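Local coordinates for protein ferritin heavy chain (Trichoplusia ni, PDB 1Z6O) that oxidises ferrous iron with oxygen at a ferroxidase centre, so that iron can be stored as ferric mineral inside a secreted shell of heavy and light chains, at residues Ala64-Glu67 and Arg68-Ala71; Arg26-Ile29 and Gln30-Val33; Ser36-Tyr39 and Leu40-Gly43. All coordinates share one frame; numbering follows the deposited sequence.

Contact 1. Residues Ala64-Glu67 and Arg68-Ala71. With FE (Fe (III) ion), chain B.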
# COMPACT_ATOMS: atom_id res chain seq x y z
N ALA M 64 14.78 29.49 -32.35
CA ALA M 64 14.24 30.86 -32.31
C ALA M 64 13.84 31.22 -30.88
O ALA M 64 14.15 32.31 -30.39
CB ALA M 64 13.00 30.99 -33.25
N SER M 65 13.15 30.30 -30.20
CA SER M 65 12.72 30.58 -28.82
C SER M 65 13.92 30.70 -27.89
O SER M 65 13.91 31.50 -26.94
CB SER M 65 11.78 29.48 -28.33
OG SER M 65 10.55 29.56 -29.04
N GLU M 66 14.96 29.91 -28.14
CA GLU M 66 16.16 29.98 -27.31
C GLU M 66 16.86 31.35 -27.50
O GLU M 66 17.35 31.93 -26.53
CB GLU M 66 17.13 28.85 -27.69
CG GLU M 66 18.29 28.69 -26.74
CD GLU M 66 17.87 28.04 -25.41
OE1 GLU M 66 16.96 28.57 -24.73
OE2 GLU M 66 18.46 26.99 -25.06
N GLU M 67 16.92 31.86 -28.72
CA GLU M 67 17.57 33.16 -28.94
C GLU M 67 16.77 34.26 -28.24
O GLU M 67 17.34 35.24 -27.73
CB GLU M 67 17.71 33.49 -30.43
CG GLU M 67 18.69 32.58 -31.21
CD GLU M 67 20.10 32.53 -30.58
OE1 GLU M 67 20.53 33.55 -29.99
OE2 GLU M 67 20.78 31.48 -30.69
N ARG M 68 15.45 34.13 -28.23
CA ARG M 68 14.61 35.11 -27.54
C ARG M 68 14.96 35.05 -26.05
O ARG M 68 15.04 36.09 -25.38
CB ARG M 68 13.13 34.79 -27.77
CG ARG M 68 12.15 35.61 -26.93
CD ARG M 68 10.70 35.36 -27.42
NE ARG M 68 9.69 36.05 -26.60
CZ ARG M 68 9.16 35.55 -25.49
NH1 ARG M 68 8.25 36.26 -24.82
NH2 ARG M 68 9.51 34.34 -25.07
N GLU M 69 15.17 33.85 -25.51
CA GLU M 69 15.54 33.72 -24.10
C GLU M 69 16.92 34.37 -23.85
O GLU M 69 17.15 34.95 -22.79
CB GLU M 69 15.62 32.25 -23.66
CG GLU M 69 14.28 31.50 -23.64
CD GLU M 69 13.26 32.10 -22.67
OE1 GLU M 69 13.66 32.52 -21.56
OE2 GLU M 69 12.06 32.15 -23.01
N HIS M 70 17.85 34.25 -24.80
CA HIS M 70 19.17 34.87 -24.64
C HIS M 70 19.01 36.39 -24.54
O HIS M 70 19.67 37.04 -23.72
CB HIS M 70 20.10 34.57 -25.84
CG HIS M 70 20.52 33.13 -25.93
ND1 HIS M 70 21.23 32.63 -27.01
CD2 HIS M 70 20.32 32.09 -25.09
CE1 HIS M 70 21.44 31.34 -26.82
NE2 HIS M 70 20.90 30.99 -25.67
N ALA M 71 18.17 36.96 -25.39
CA ALA M 71 17.94 38.40 -25.35
C ALA M 71 17.39 38.78 -23.97
O ALA M 71 17.82 39.76 -23.36
CB ALA M 71 16.95 38.82 -26.44
FE FE B . 22.02 33.65 -28.57
O HOH W 1 11.50 32.28 -25.73
O HOH W 2 23.12 32.36 -29.72
O HOH W 3 23.70 34.20 -27.54
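E67 and H70, three residues apart on helix 54-80, grip one ferric ion: E67 OE1 binds it at 2.1 Å and H70 ND1 at 2.0 Å. This is the E-x-x-H motif of ferritin-like diiron proteins. Both side chains start alongside their own backbone N, CG anti to the carbonyl carbon (chi1 -68° for E67, -69° for H70); with the three-residue spacing, this sends both off the same side of the helix. Their planes stand 90° apart, so carboxylate and ring converge on the metal crosswise. E67 OE2 is not a ligand of this ion; water 2, itself bound to iron, donates a hydrogen bond to it.

The ring also packs on its own helix. E66 O lies over one face of H70, 3.3 Å above its plane, and E66 CG comes within 3.6 Å of H70 NE2.

The backbone bonds are those of a regular alpha-helix, among them H70 N to E66 O at 2.9 Å.

Water 1 makes a polar bridge on another side of the helix, donating to S65 O and E69 OE2 and accepting from R68 NH2 at the guanidinium edge. The direct R68 NH2-E69 OE2 salt bridge is long, 3.9 Å; R68 NH1 pairs with D81 of a neighbouring light chain.

Helix 19-47 packs beside this helix, Y39 and L40 against A64, and supplies the third protein ligand, E32, while E116 of helix 105-132 approaches E67 OE2.

Contact 2. Residues Arg26-Ile29 and Gln30-Val33. With FE (Fe (III) ion), chain B.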
# COMPACT_ATOMS: atom_id res chain seq x y z
N ARG M 26 23.74 46.43 -25.24
CA ARG M 26 22.51 46.82 -25.95
C ARG M 26 22.55 46.31 -27.39
O ARG M 26 21.54 45.86 -27.94
CB ARG M 26 22.33 48.35 -25.92
CG ARG M 26 22.06 48.93 -24.51
CD ARG M 26 21.99 50.48 -24.56
NE ARG M 26 20.90 50.90 -25.44
CZ ARG M 26 19.66 51.15 -25.04
NH1 ARG M 26 19.33 51.04 -23.75
NH2 ARG M 26 18.72 51.45 -25.92
N GLN M 27 23.72 46.40 -28.01
CA GLN M 27 23.86 45.93 -29.38
C GLN M 27 23.72 44.40 -29.42
O GLN M 27 23.14 43.85 -30.36
CB GLN M 27 25.23 46.34 -29.94
CG GLN M 27 25.46 45.94 -31.38
CD GLN M 27 26.67 46.62 -31.99
OE1 GLN M 27 26.79 47.86 -31.96
NE2 GLN M 27 27.59 45.83 -32.55
N GLN M 28 24.24 43.72 -28.41
CA GLN M 28 24.13 42.25 -28.37
C GLN M 28 22.66 41.83 -28.23
O GLN M 28 22.23 40.84 -28.82
CB GLN M 28 24.93 41.68 -27.19
CG GLN M 28 25.05 40.15 -27.22
CD GLN M 28 25.78 39.67 -28.47
OE1 GLN M 28 26.76 40.28 -28.89
NE2 GLN M 28 25.30 38.58 -29.07
N ILE M 29 21.89 42.58 -27.45
CA ILE M 29 20.47 42.27 -27.28
C ILE M 29 19.76 42.31 -28.63
O ILE M 29 18.98 41.41 -28.96
CB ILE M 29 19.83 43.25 -26.26
CG1 ILE M 29 20.31 42.88 -24.85
CG2 ILE M 29 18.29 43.21 -26.33
CD1 ILE M 29 20.11 43.99 -23.78
N GLN M 30 20.04 43.34 -29.43
CA GLN M 30 19.42 43.43 -30.76
C GLN M 30 19.89 42.26 -31.63
O GLN M 30 19.11 41.71 -32.42
CB GLN M 30 19.76 44.77 -31.44
CG GLN M 30 19.27 44.86 -32.91
CD GLN M 30 17.75 44.73 -33.04
OE1 GLN M 30 17.01 45.43 -32.37
NE2 GLN M 30 17.29 43.83 -33.91
N MET M 31 21.15 41.89 -31.50
CA MET M 31 21.67 40.77 -32.30
C MET M 31 20.96 39.45 -31.96
O MET M 31 20.65 38.66 -32.85
CB MET M 31 23.17 40.61 -32.09
CG MET M 31 23.77 39.52 -32.98
SD MET M 31 25.56 39.39 -32.76
CE MET M 31 26.04 38.70 -34.41
N GLU M 32 20.69 39.21 -30.67
CA GLU M 32 20.00 37.97 -30.27
C GLU M 32 18.58 37.98 -30.85
O GLU M 32 18.10 36.95 -31.33
CB GLU M 32 19.91 37.86 -28.74
CG GLU M 32 21.25 37.87 -28.01
CD GLU M 32 22.10 36.62 -28.22
OE1 GLU M 32 23.32 36.68 -27.95
OE2 GLU M 32 21.55 35.56 -28.62
N VAL M 33 17.92 39.13 -30.79
CA VAL M 33 16.56 39.22 -31.34
C VAL M 33 16.60 38.97 -32.85
O VAL M 33 15.76 38.25 -33.39
CB VAL M 33 15.93 40.61 -31.02
CG1 VAL M 33 14.63 40.81 -31.82
CG2 VAL M 33 15.61 40.67 -29.52
FE FE B . 22.02 33.65 -28.57
O HOH W 2 23.12 32.36 -29.72
O HOH W 3 23.70 34.20 -27.54
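E32 and Q28, one turn apart on helix 19-47 of the ferritin four-helix bundle, form an iron ligand and its second-shell support. In the first shell, E32 OE2 binds the ferric ion at 2.0 Å, and waters 2 and 3 bind the same ion. The other carboxylate oxygen, E32 OE1, accepts a fairly straight hydrogen bond from Q28 NE2 (3.0 Å, 161° at the hydrogen). The donor comes from above the carboxylate plane, whereas OE1 lies nearly in the plane of the Q28 amide. Q28 reaches it by starting with CG anti to the backbone N (chi1 -171°) and then bending at chi2 (61°), which folds the amide along the helix toward E32. With an alanine here, E32 OE1 would probably lose this donor and the carboxylate would turn more easily about its metal bond.

Farther out, S122 of helix 105-132 hydrogen-bonds to Q28 OE1, so both ends of the amide are engaged. I29 packs on L74, I75 and L78 of helix 54-80. The backbone bond from E32 N to Q28 O, 2.9 Å, joins the same two residues, and M31 SD lies beside the amide, 3.8 Å from Q28 NE2.

Contact 3. Residues Ser36-Tyr39 and Leu40-Gly43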
# COMPACT_ATOMS: atom_id res chain seq x y z
N SER M 36 16.78 35.38 -33.42
CA SER M 36 15.51 34.68 -33.19
C SER M 36 14.61 34.81 -34.42
O SER M 36 13.95 33.85 -34.80
CB SER M 36 14.74 35.19 -31.94
OG SER M 36 14.09 36.45 -32.15
N LEU M 37 14.61 35.98 -35.05
CA LEU M 37 13.77 36.19 -36.23
C LEU M 37 14.26 35.38 -37.43
O LEU M 37 13.46 34.88 -38.21
CB LEU M 37 13.73 37.68 -36.61
CG LEU M 37 13.30 38.61 -35.46
CD1 LEU M 37 13.29 40.06 -35.93
CD2 LEU M 37 11.93 38.22 -34.97
N GLN M 38 15.57 35.26 -37.58
CA GLN M 38 16.11 34.49 -38.70
C GLN M 38 15.78 33.00 -38.51
O GLN M 38 15.49 32.29 -39.47
CB GLN M 38 17.62 34.71 -38.85
CG GLN M 38 18.24 33.95 -40.03
CD GLN M 38 17.64 34.38 -41.37
OE1 GLN M 38 18.10 35.35 -41.97
NE2 GLN M 38 16.61 33.68 -41.82
N TYR M 39 15.83 32.51 -37.26
CA TYR M 39 15.48 31.11 -37.00
C TYR M 39 13.99 30.88 -37.23
O TYR M 39 13.59 29.80 -37.68
CB TYR M 39 15.85 30.71 -35.56
CG TYR M 39 17.31 30.34 -35.40
CD1 TYR M 39 18.08 30.89 -34.37
CD2 TYR M 39 17.90 29.39 -36.24
CE1 TYR M 39 19.42 30.50 -34.18
CE2 TYR M 39 19.22 28.99 -36.06
CZ TYR M 39 19.98 29.54 -35.03
OH TYR M 39 21.27 29.10 -34.85
N LEU M 40 13.14 31.87 -36.93
CA LEU M 40 11.70 31.71 -37.19
C LEU M 40 11.49 31.48 -38.68
O LEU M 40 10.64 30.69 -39.08
CB LEU M 40 10.89 32.95 -36.80
CG LEU M 40 10.45 33.18 -35.36
CD1 LEU M 40 9.58 34.46 -35.30
CD2 LEU M 40 9.64 31.97 -34.86
N ALA M 41 12.24 32.21 -39.51
CA ALA M 41 12.09 32.06 -40.96
C ALA M 41 12.55 30.67 -41.41
O ALA M 41 11.99 30.12 -42.36
CB ALA M 41 12.88 33.16 -41.69
N MET M 42 13.56 30.10 -40.75
CA MET M 42 14.00 28.75 -41.11
C MET M 42 12.91 27.76 -40.71
O MET M 42 12.60 26.83 -41.46
CB MET M 42 15.30 28.38 -40.39
CG MET M 42 16.52 29.14 -40.86
SD MET M 42 18.03 28.44 -40.10
CE MET M 42 19.30 29.50 -40.83
N GLY M 43 12.33 27.94 -39.53
CA GLY M 43 11.26 27.05 -39.10
C GLY M 43 10.10 27.11 -40.09
O GLY M 43 9.52 26.08 -40.47
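The Y39 ring meets M42 one turn along helix 19-47 in a Met-aromatic contact that is neither over the ring face nor squarely at its edge. M42 SD lies 5.2 Å from the ring centroid and 70° off the ring normal, and its closest approach is to Y39 CD2, at 4.0 Å. The two side chains run alongside each other and point the same way, because both begin with CG anti to the carbonyl carbon (chi1 -82° for Y39, -70° for M42); beyond CG the methionine is extended, carrying its sulfur up beside the ring, to the CD2 side. Elsewhere the tyrosine packs on A63, A64 and E67 of helix 54-80 and on A112 of helix 105-132.

The other flat group is the Q38 amide. Its NE2 lies 3.8 Å from A41 CB, while its hydrogen bond goes to R99 O in the loop before helix 105-132. The same loop brings P97 against Q38 and A41, and W102 against Q38 and M42.

The leucines meet loosely, L37 CD2 at 4.4 Å from L40 CD1, and both also pack on L49 of a neighbouring light chain. L40 CG rests 3.6 Å from S36 O. That carbonyl accepts the hydrogen bond of L40 N, and G43 N reaches Y39 O at 2.9 Å, the straightest of the four backbone bonds. S36 OG turns back to V33 O in its own helix and also bonds Y53 of the light chain.

All eight residues are buried, with Y39 and M42 turned into the subunit and the leucines toward the light chain. Y39 OH hydrogen-bonds to E116, a probable ligand of the second iron, which would make the tyrosine a second-shell residue of the ferritin ferroxidase centre.

Contacts 2 and 3 follow each other on helix 19-47, their centres about 15 Å apart, and contact 1 lies alongside on helix 54-80, its centre about 11 Å from each of theirs. Contacts 1 and 2 share the ferric ion and waters 2 and 3; E67 OE1 and E32 OE2 come within 2.6 Å of each other, a closeness of like charges that the shared metal probably offsets. A71 CB packs 3.8 Å from V33 CG2 beside the site. Contact 3 does not bind this ion, the Y39 side chain being about 7 Å from it, but Y39 CD1 touches E67 CG at 3.6 Å, and A64 O meets S36 CB at 3.3 Å.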